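PDB 5JP6: putative polysaccharide deacetylase from Bdellovibrio bacteriovorus HD100, which probably removes acetyl groups from peptidoglycan as a zinc-dependent carbohydrate esterase of family 4, acting on prey cell wall. Local coordinates for residues R153-S156 / N157-A161; A289-T293 / K294-E298; R339-A342 / E343-Q347; P346-L349 / R350-N354. The protein carries 1 engineered substitution. All blocks are in the same frame, centred on the assembly; numbering follows the deposited sequence.

Contact 1 of 4, residues R153-S156 / N157-A161; sequences RDMS and NGYMA
Arg-153 and Tyr-159 meet across a short connection between strands 150-153 and 160-161, the arginine lying over one face of the phenol ring. Its CB stands 4.0 Å from the centroid of the Tyr-159 ring, nearly on the ring normal, a CH-pi contact. CG lies near CZ, and the bend at chi2 (-69°) carries CD past CZ and brings NE to the hydroxyl. NE of Arg-153 then reaches OH of Tyr-159 at 3.2 Å in a weak, bent bond. The hydroxyl lies in the guanidinium plane, at its edge, and the guanidinium stands almost perpendicular to the ring. Beside them, CG of Met-155 packs on CB of Tyr-159 at 3.8 Å.

The turn brings these side chains together. N of Gly-158 donates to O of Met-155 (2.9 Å) from well above the carbonyl plane, and the glycine takes a positive phi. In the Asx turn before it, OD1 of Asp-154 accepts N of Ser-156 at 2.9 Å on its anti side and OG of Ser-156 at 2.7 Å through its syn lone pair. Further out, OD2 of Asp-165 bonds the Tyr-159 hydroxyl, while Gln-151 and the carbonyl of Gly-164 hold NH2 of Arg-153.

The phenol is probably held mainly by Asp-165 and the arginine's aliphatic stem, the guanidinium bond being weak; two donors on OD1 would limit rotation of the Asp-154 carboxylate.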
# COMPACT_ATOMS: atom_id res chain seq x y z
N ARG A 153 -6.59 19.75 10.41
CA ARG A 153 -5.23 20.24 10.62
C ARG A 153 -4.96 21.34 9.60
O ARG A 153 -5.31 21.21 8.45
CB ARG A 153 -4.19 19.14 10.44
CG ARG A 153 -4.35 17.97 11.38
CD ARG A 153 -4.03 18.34 12.81
NE ARG A 153 -4.24 17.22 13.73
CZ ARG A 153 -5.34 17.02 14.45
NH1 ARG A 153 -6.39 17.84 14.38
NH2 ARG A 153 -5.39 15.96 15.25
N ASP A 154 -4.40 22.45 10.04
CA ASP A 154 -4.05 23.55 9.14
C ASP A 154 -2.79 23.16 8.38
O ASP A 154 -1.69 23.03 8.94
CB ASP A 154 -3.87 24.84 9.95
CG ASP A 154 -3.47 26.08 9.10
OD1 ASP A 154 -3.40 25.99 7.90
OD2 ASP A 154 -3.22 27.03 9.75
N MET A 155 -2.97 23.05 7.06
CA MET A 155 -1.89 22.69 6.19
C MET A 155 -1.41 23.85 5.30
O MET A 155 -0.57 23.68 4.45
CB MET A 155 -2.26 21.39 5.45
CG MET A 155 -2.46 20.19 6.52
SD MET A 155 -2.82 18.84 5.68
CE MET A 155 -3.67 17.94 6.89
N SER A 156 -1.91 25.06 5.59
CA SER A 156 -1.64 26.20 4.72
C SER A 156 -0.16 26.59 4.63
O SER A 156 0.32 27.05 3.59
CB SER A 156 -2.47 27.39 5.17
OG SER A 156 -2.09 27.83 6.48
N ASN A 157 0.57 26.40 5.72
CA ASN A 157 2.07 26.52 5.63
C ASN A 157 2.68 25.22 6.07
O ASN A 157 3.71 25.16 6.72
CB ASN A 157 2.71 27.76 6.33
CG ASN A 157 4.26 27.86 6.10
OD1 ASN A 157 4.75 28.07 4.96
ND2 ASN A 157 5.03 27.69 7.18
N GLY A 158 2.07 24.14 5.58
CA GLY A 158 2.55 22.79 5.80
C GLY A 158 2.12 22.25 7.15
O GLY A 158 1.45 22.92 7.95
N TYR A 159 2.57 21.04 7.44
CA TYR A 159 2.18 20.33 8.64
C TYR A 159 2.98 19.05 8.68
O TYR A 159 2.99 18.30 7.71
CB TYR A 159 0.67 20.02 8.60
CG TYR A 159 0.19 19.14 9.71
CD1 TYR A 159 0.25 19.55 11.02
CD2 TYR A 159 -0.36 17.90 9.46
CE1 TYR A 159 -0.21 18.75 12.05
CE2 TYR A 159 -0.83 17.10 10.49
CZ TYR A 159 -0.74 17.52 11.77
OH TYR A 159 -1.17 16.72 12.79
N MET A 160 3.67 18.78 9.79
CA MET A 160 4.47 17.58 9.89
C MET A 160 3.78 16.63 10.86
O MET A 160 3.65 16.94 12.05
CB MET A 160 5.85 17.92 10.45
CG MET A 160 6.74 16.69 10.73
SD MET A 160 7.31 15.99 9.17
CE MET A 160 6.94 14.23 9.45
N ALA A 161 3.32 15.49 10.33
CA ALA A 161 2.57 14.52 11.12
C ALA A 161 3.41 13.29 11.36
O ALA A 161 3.88 12.62 10.41
CB ALA A 161 1.29 14.14 10.40

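Contact 2 of 4, residues A289-T293 / K294-E298; sequences AFLKT and KSTGE
This is a helix C-terminus turning into a strand: helix 285-293 stops, and within three residues the chain enters strand 297-299 of the parallel sheet. Lys-294 is the first residue to leave helical geometry, yet its N still bonds to O of Phe-290 at 2.9 Å. Two further backbone bonds close the end, N of Thr-296 to O of Leu-291 (3.0 Å) and N of Ser-295 to O of Lys-292 (3.0 Å), the latter from above the carbonyl plane. Ser-295 takes the positive phi that reverses the chain, and OG1 of Thr-296 reaches back to O of Lys-294 at 2.9 Å.

Two side-chain contacts accompany the turn. Lys-294 lays its CG over one face of the Phe-290 ring, 4.0 Å from the centroid and offset toward the rim. The ring comes back to the lysine because CG of Phe-290 sits opposite the backbone N (chi1 170°); a bend at chi2 in Lys-294 then takes CE past CE1 of Phe-290. The aliphatic stem thus makes the contact, and the ammonium leads away. Deeper in, CD1 of Leu-291 meets CB of Glu-298 at 3.8 Å, the two side chains crossing at about a right angle, while the Glu-298 carboxylate forms a salt bridge with Lys-288 of helix 285-293. Helix 251-269 packs against Phe-290 and Leu-291.

The paired bonds around Ser-295, its C-prime residue, define a Schellman motif, here joining helix to strand in the parallel alpha/beta core of a NodB-type deacetylase.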
# COMPACT_ATOMS: atom_id res chain seq x y z
N ALA A 289 11.06 21.78 3.13
CA ALA A 289 10.73 23.21 2.99
C ALA A 289 9.80 23.46 1.81
O ALA A 289 8.85 24.24 1.91
CB ALA A 289 11.99 24.02 2.84
N PHE A 290 10.08 22.79 0.70
CA PHE A 290 9.24 22.85 -0.49
C PHE A 290 7.78 22.50 -0.18
O PHE A 290 6.85 23.22 -0.60
CB PHE A 290 9.81 21.86 -1.51
CG PHE A 290 8.95 21.61 -2.71
CD1 PHE A 290 8.79 22.55 -3.69
CD2 PHE A 290 8.37 20.38 -2.89
CE1 PHE A 290 8.07 22.25 -4.83
CE2 PHE A 290 7.62 20.09 -3.99
CZ PHE A 290 7.47 21.03 -4.98
N LEU A 291 7.56 21.41 0.56
CA LEU A 291 6.17 21.03 0.89
C LEU A 291 5.42 22.13 1.65
O LEU A 291 4.23 22.37 1.40
CB LEU A 291 6.12 19.73 1.69
CG LEU A 291 6.49 18.46 0.94
CD1 LEU A 291 6.48 17.29 1.91
CD2 LEU A 291 5.54 18.21 -0.22
N LYS A 292 6.12 22.78 2.59
CA LYS A 292 5.50 23.84 3.36
C LYS A 292 5.15 25.03 2.46
O LYS A 292 4.04 25.54 2.52
CB LYS A 292 6.36 24.29 4.53
CG LYS A 292 6.67 23.18 5.53
CD LYS A 292 7.57 23.69 6.63
CE LYS A 292 7.04 24.84 7.39
NZ LYS A 292 5.72 24.54 7.99
N THR A 293 6.08 25.42 1.59
CA THR A 293 5.80 26.48 0.61
C THR A 293 4.59 26.12 -0.25
O THR A 293 3.74 26.98 -0.57
CB THR A 293 7.05 26.77 -0.21
OG1 THR A 293 8.05 27.28 0.67
CG2 THR A 293 6.77 27.79 -1.34
N LYS A 294 4.48 24.83 -0.58
CA LYS A 294 3.37 24.34 -1.40
C LYS A 294 2.16 23.91 -0.59
O LYS A 294 1.28 23.25 -1.14
CB LYS A 294 3.87 23.22 -2.32
CG LYS A 294 5.00 23.66 -3.25
CD LYS A 294 4.57 24.75 -4.21
CE LYS A 294 5.71 25.21 -5.10
NZ LYS A 294 5.28 26.32 -6.00
N SER A 295 2.08 24.32 0.66
CA SER A 295 0.86 24.19 1.47
C SER A 295 0.35 22.74 1.48
O SER A 295 -0.85 22.47 1.36
CB SER A 295 -0.23 25.16 0.98
OG SER A 295 0.21 26.51 1.04
N THR A 296 1.29 21.81 1.66
CA THR A 296 0.98 20.41 1.65
C THR A 296 1.58 19.75 2.88
O THR A 296 2.78 19.92 3.17
CB THR A 296 1.52 19.72 0.36
OG1 THR A 296 0.94 20.36 -0.80
CG2 THR A 296 1.23 18.28 0.32
N GLY A 297 0.75 19.03 3.62
CA GLY A 297 1.21 18.34 4.84
C GLY A 297 2.10 17.16 4.49
O GLY A 297 1.91 16.52 3.46
N GLU A 298 3.09 16.92 5.35
CA GLU A 298 4.08 15.86 5.26
C GLU A 298 3.73 14.83 6.31
O GLU A 298 3.78 15.09 7.51
CB GLU A 298 5.49 16.42 5.51
CG GLU A 298 6.60 15.37 5.46
CD GLU A 298 7.95 15.88 5.91
OE1 GLU A 298 8.11 17.16 5.94
OE2 GLU A 298 8.85 15.11 6.17

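Contact 3 of 4, residues R339-A342 / E343-Q347; sequences RRTA and EIMPQ
Arg-339 and Glu-343 form an i to i+4 salt bridge in the first turns of helix 339-354, which packs beside helices 183-193 and 313-327 in the NodB homology domain. The arginine approaches side-on and gives two donors to one oxygen: NE lies 2.9 Å and NH2 3.0 Å from OE2 of Glu-343, which N of Ala-134 also bonds. That oxygen is almost exactly in the guanidinium plane, but both arginine nitrogens come to it from the same face of the carboxylate, whose plane is turned 44° from the guanidinium. Arg-339 runs extended from CG to NE, whereas Glu-343 folds at chi2 (-79°) to bring OE2 to the guanidinium edge, the two side chains crossing at a slant. Further charges surround the pair: Glu-94 and Asp-118 hold NH1 of Arg-339, and Arg-125 takes OE1 of Glu-343. This alternating network probably favours the ionised forms of both groups despite their burial.

Backbone bonds show where the helix is kinked. N of Glu-343 bonds to O of Arg-339 at 3.0 Å and N of Ile-344 to O of Arg-340 at 3.0 Å, both in the i to i+4 pattern. N of Met-345 instead bonds to O of Ala-342 at 3.2 Å, one residue nearer, from well above the carbonyl plane. Pro-346 follows, with no N-H to give, and N of Gln-347 makes no bond to the preceding turn either.

Apolar packing completes the turn. Thr-341 and Met-345 run side by side; bends at chi2 and chi3 fold the methionine back toward the threonine, whose hydroxyl is bound by Asp-307. The methyl carbons CG2 of Thr-341 and CE of Met-345 meet at 3.6 Å.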
# COMPACT_ATOMS: atom_id res chain seq x y z
N ARG A 339 -1.80 -7.77 -0.43
CA ARG A 339 -2.99 -8.62 -0.30
C ARG A 339 -3.28 -8.98 1.14
O ARG A 339 -4.43 -8.91 1.60
CB ARG A 339 -2.89 -9.87 -1.16
CG ARG A 339 -4.03 -10.80 -0.85
CD ARG A 339 -4.23 -11.88 -1.87
NE ARG A 339 -5.38 -12.69 -1.50
CZ ARG A 339 -5.72 -13.83 -2.07
NH1 ARG A 339 -5.03 -14.27 -3.10
NH2 ARG A 339 -6.78 -14.47 -1.63
N ARG A 340 -2.24 -9.35 1.88
CA ARG A 340 -2.48 -9.87 3.22
C ARG A 340 -3.09 -8.81 4.13
O ARG A 340 -3.86 -9.12 5.00
CB ARG A 340 -1.21 -10.43 3.82
CG ARG A 340 -1.41 -11.26 5.06
CD ARG A 340 -0.10 -11.93 5.45
NE ARG A 340 0.55 -12.67 4.38
CZ ARG A 340 0.40 -13.98 4.12
NH1 ARG A 340 -0.46 -14.73 4.77
NH2 ARG A 340 1.12 -14.54 3.18
N THR A 341 -2.75 -7.55 3.87
CA THR A 341 -3.36 -6.45 4.61
C THR A 341 -4.87 -6.38 4.38
O THR A 341 -5.65 -6.19 5.35
CB THR A 341 -2.65 -5.14 4.27
OG1 THR A 341 -1.29 -5.24 4.68
CG2 THR A 341 -3.31 -3.91 4.94
N ALA A 342 -5.30 -6.57 3.13
CA ALA A 342 -6.75 -6.63 2.85
C ALA A 342 -7.36 -7.87 3.56
O ALA A 342 -8.46 -7.79 4.14
CB ALA A 342 -7.03 -6.63 1.35
N GLU A 343 -6.65 -9.02 3.54
CA GLU A 343 -7.18 -10.22 4.14
C GLU A 343 -7.42 -10.07 5.64
O GLU A 343 -8.34 -10.68 6.17
CB GLU A 343 -6.23 -11.41 3.92
CG GLU A 343 -6.04 -11.83 2.47
CD GLU A 343 -7.18 -12.67 1.93
OE1 GLU A 343 -7.92 -13.35 2.69
OE2 GLU A 343 -7.33 -12.70 0.68
N ILE A 344 -6.56 -9.31 6.32
CA ILE A 344 -6.67 -9.15 7.77
C ILE A 344 -7.44 -7.91 8.21
O ILE A 344 -7.65 -7.71 9.41
CB ILE A 344 -5.30 -9.17 8.48
CG1 ILE A 344 -4.44 -7.94 8.11
CG2 ILE A 344 -4.57 -10.48 8.19
CD1 ILE A 344 -3.60 -7.45 9.26
N MET A 345 -7.92 -7.11 7.25
CA MET A 345 -8.45 -5.81 7.64
C MET A 345 -9.71 -5.91 8.53
O MET A 345 -9.79 -5.22 9.57
CB MET A 345 -8.65 -4.90 6.43
CG MET A 345 -8.95 -3.44 6.79
SD MET A 345 -7.70 -2.65 7.85
CE MET A 345 -6.19 -2.92 6.94
N PRO A 346 -10.69 -6.77 8.16
CA PRO A 346 -11.84 -6.87 9.08
C PRO A 346 -11.45 -7.29 10.50
O PRO A 346 -11.93 -6.73 11.48
CB PRO A 346 -12.73 -7.91 8.41
CG PRO A 346 -12.40 -7.78 6.95
CD PRO A 346 -10.92 -7.52 6.89
N GLN A 347 -10.51 -8.22 10.59
CA GLN A 347 -10.08 -8.73 11.86
C GLN A 347 -9.33 -7.62 12.66
O GLN A 347 -9.51 -7.44 13.89
CB GLN A 347 -9.19 -9.95 11.66
CG GLN A 347 -8.82 -10.62 12.97
CD GLN A 347 -9.89 -11.60 13.45
OE1 GLN A 347 -10.16 -12.56 12.78
NE2 GLN A 347 -10.52 -11.33 14.57

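Contact 4 of 4, residues P346-L349 / R350-N354; sequences PQFL and RELYN
OE2 of Glu-351 is gripped by a water, which donates to it at 2.7 Å and accepts a weak bond from NE2 of Gln-347, so the polar side of the helix is bridged across the two segments. The Gln-347 amide has firmer partners in N of Val-130, on OE1, and the hydroxyl of Ser-129, on NE2. ND2 of Asn-354 also donates to OE2 of Glu-351, at 3.1 Å, coming from above the carboxylate plane; Arg-355 holds the other oxygen of Glu-351. In one of two conformers of Arg-350, its NE bonds OD1 of Asn-354.

These are the last turns of helix 339-354, regular after the kink near Pro-346, with i to i+4 backbone bonds from N of Arg-350 to O of Pro-346 (3.0 Å) through N of Tyr-353 to O of Leu-349 (3.1 Å).

Its buried side faces the parallel sheet of the NodB domain, where Phe-348 and Leu-349 touch Leu-173, and Leu-352 touches Val-171. CG of Phe-348 lies trans to the backbone N (chi1 174°), swinging the ring toward Leu-352. CG of Leu-352 sits over one face of that ring, 4.1 Å from its centroid and off toward the rim, while CD1 of Leu-352 comes to 3.5 Å from CE2 of Phe-348.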
# COMPACT_ATOMS: atom_id res chain seq x y z
N PRO A 346 -10.69 -6.77 8.16
CA PRO A 346 -11.84 -6.87 9.08
C PRO A 346 -11.45 -7.29 10.50
O PRO A 346 -11.93 -6.73 11.48
CB PRO A 346 -12.73 -7.91 8.41
CG PRO A 346 -12.40 -7.78 6.95
CD PRO A 346 -10.92 -7.52 6.89
N GLN A 347 -10.51 -8.22 10.59
CA GLN A 347 -10.08 -8.73 11.86
C GLN A 347 -9.33 -7.62 12.66
O GLN A 347 -9.51 -7.44 13.89
CB GLN A 347 -9.19 -9.95 11.66
CG GLN A 347 -8.82 -10.62 12.97
CD GLN A 347 -9.89 -11.60 13.45
OE1 GLN A 347 -10.16 -12.56 12.78
NE2 GLN A 347 -10.52 -11.33 14.57
N PHE A 348 -8.50 -6.85 11.96
CA PHE A 348 -7.76 -5.75 12.55
C PHE A 348 -8.70 -4.71 13.13
O PHE A 348 -8.52 -4.25 14.25
CB PHE A 348 -6.83 -5.12 11.51
CG PHE A 348 -6.14 -3.88 12.00
CD1 PHE A 348 -5.15 -3.95 12.94
CD2 PHE A 348 -6.51 -2.61 11.54
CE1 PHE A 348 -4.49 -2.81 13.38
CE2 PHE A 348 -5.88 -1.48 12.01
CZ PHE A 348 -4.87 -1.58 12.92
N LEU A 349 -9.70 -4.34 12.34
CA LEU A 349 -10.67 -3.36 12.78
C LEU A 349 -11.45 -3.83 14.02
O LEU A 349 -11.69 -3.05 14.93
CB LEU A 349 -11.58 -2.98 11.62
CG LEU A 349 -10.89 -2.28 10.42
CD1 LEU A 349 -11.80 -2.24 9.20
CD2 LEU A 349 -10.40 -0.91 10.82
N ARG A 350 -11.85 -5.10 14.02
CA ARG A 350 -12.53 -5.65 15.17
C ARG A 350 -11.63 -5.61 16.41
O ARG A 350 -12.09 -5.24 17.49
CB ARG A 350 -13.03 -7.07 14.87
CG ARG A 350 -13.69 -7.80 16.06
CD ARG A 350 -14.89 -7.11 16.70
NE ARG A 350 -15.19 -7.63 18.05
CZ ARG A 350 -15.97 -8.67 18.34
NH1 ARG A 350 -16.60 -9.36 17.39
NH2 ARG A 350 -16.14 -9.01 19.60
N GLU A 351 -10.36 -5.96 16.25
CA GLU A 351 -9.43 -5.89 17.40
C GLU A 351 -9.20 -4.45 17.88
O GLU A 351 -9.15 -4.24 19.09
CB GLU A 351 -8.12 -6.58 17.11
CG GLU A 351 -8.21 -8.08 17.26
CD GLU A 351 -8.54 -8.45 18.71
OE1 GLU A 351 -7.80 -7.99 19.63
OE2 GLU A 351 -9.54 -9.15 18.91
N LEU A 352 -9.09 -3.46 16.98
CA LEU A 352 -8.98 -2.05 17.43
C LEU A 352 -10.19 -1.75 18.32
O LEU A 352 -10.06 -1.16 19.41
CB LEU A 352 -8.96 -1.07 16.26
CG LEU A 352 -7.70 -0.93 15.45
CD1 LEU A 352 -7.92 0.12 14.37
CD2 LEU A 352 -6.51 -0.60 16.33
N TYR A 353 -11.39 -2.10 17.84
CA TYR A 353 -12.59 -1.88 18.60
C TYR A 353 -12.58 -2.59 19.97
O TYR A 353 -12.80 -1.95 21.02
CB TYR A 353 -13.80 -2.34 17.78
CG TYR A 353 -15.11 -2.10 18.45
CD1 TYR A 353 -15.69 -0.84 18.43
CD2 TYR A 353 -15.77 -3.13 19.07
CE1 TYR A 353 -16.91 -0.61 19.01
CE2 TYR A 353 -17.00 -2.91 19.67
CZ TYR A 353 -17.54 -1.65 19.64
OH TYR A 353 -18.75 -1.47 20.22
N ASN A 354 -12.17 -3.87 19.96
CA ASN A 354 -12.08 -4.66 21.17
C ASN A 354 -11.12 -4.06 22.20
O ASN A 354 -11.34 -4.13 23.45
CB ASN A 354 -11.69 -6.12 20.90
CG ASN A 354 -12.77 -6.94 20.22
OD1 ASN A 354 -13.95 -6.58 20.23
ND2 ASN A 354 -12.34 -8.06 19.61
O HOH W 1 -11.07 -10.46 17.13

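Overall arrangement
Contacts 1 and 2 form one neighbourhood, their centres 8 Å apart. Strands 160-161 and 297-299 are parallel neighbours in the sheet, and the turn before strand 160-161 is tied to the helix end and turn before strand 297-299 by probable hydrogen bonds from Lys-292 NZ to Asn-157 O (2.5 Å) and Ser-295 OG to Ser-156 O (2.6 Å). Contacts 3 and 4 are successive parts of helix 339-354, sharing Pro-346 and Gln-347, with centres 11 Å apart. Contacts 2 and 3 lie on opposite sides of the chain's centre, about 32 Å between centres. The zinc ion is about 12 Å from the side chain of Thr-341 and about 13 Å from that of Glu-298; a magnesium ion lies about 4 Å from that of Asp-154.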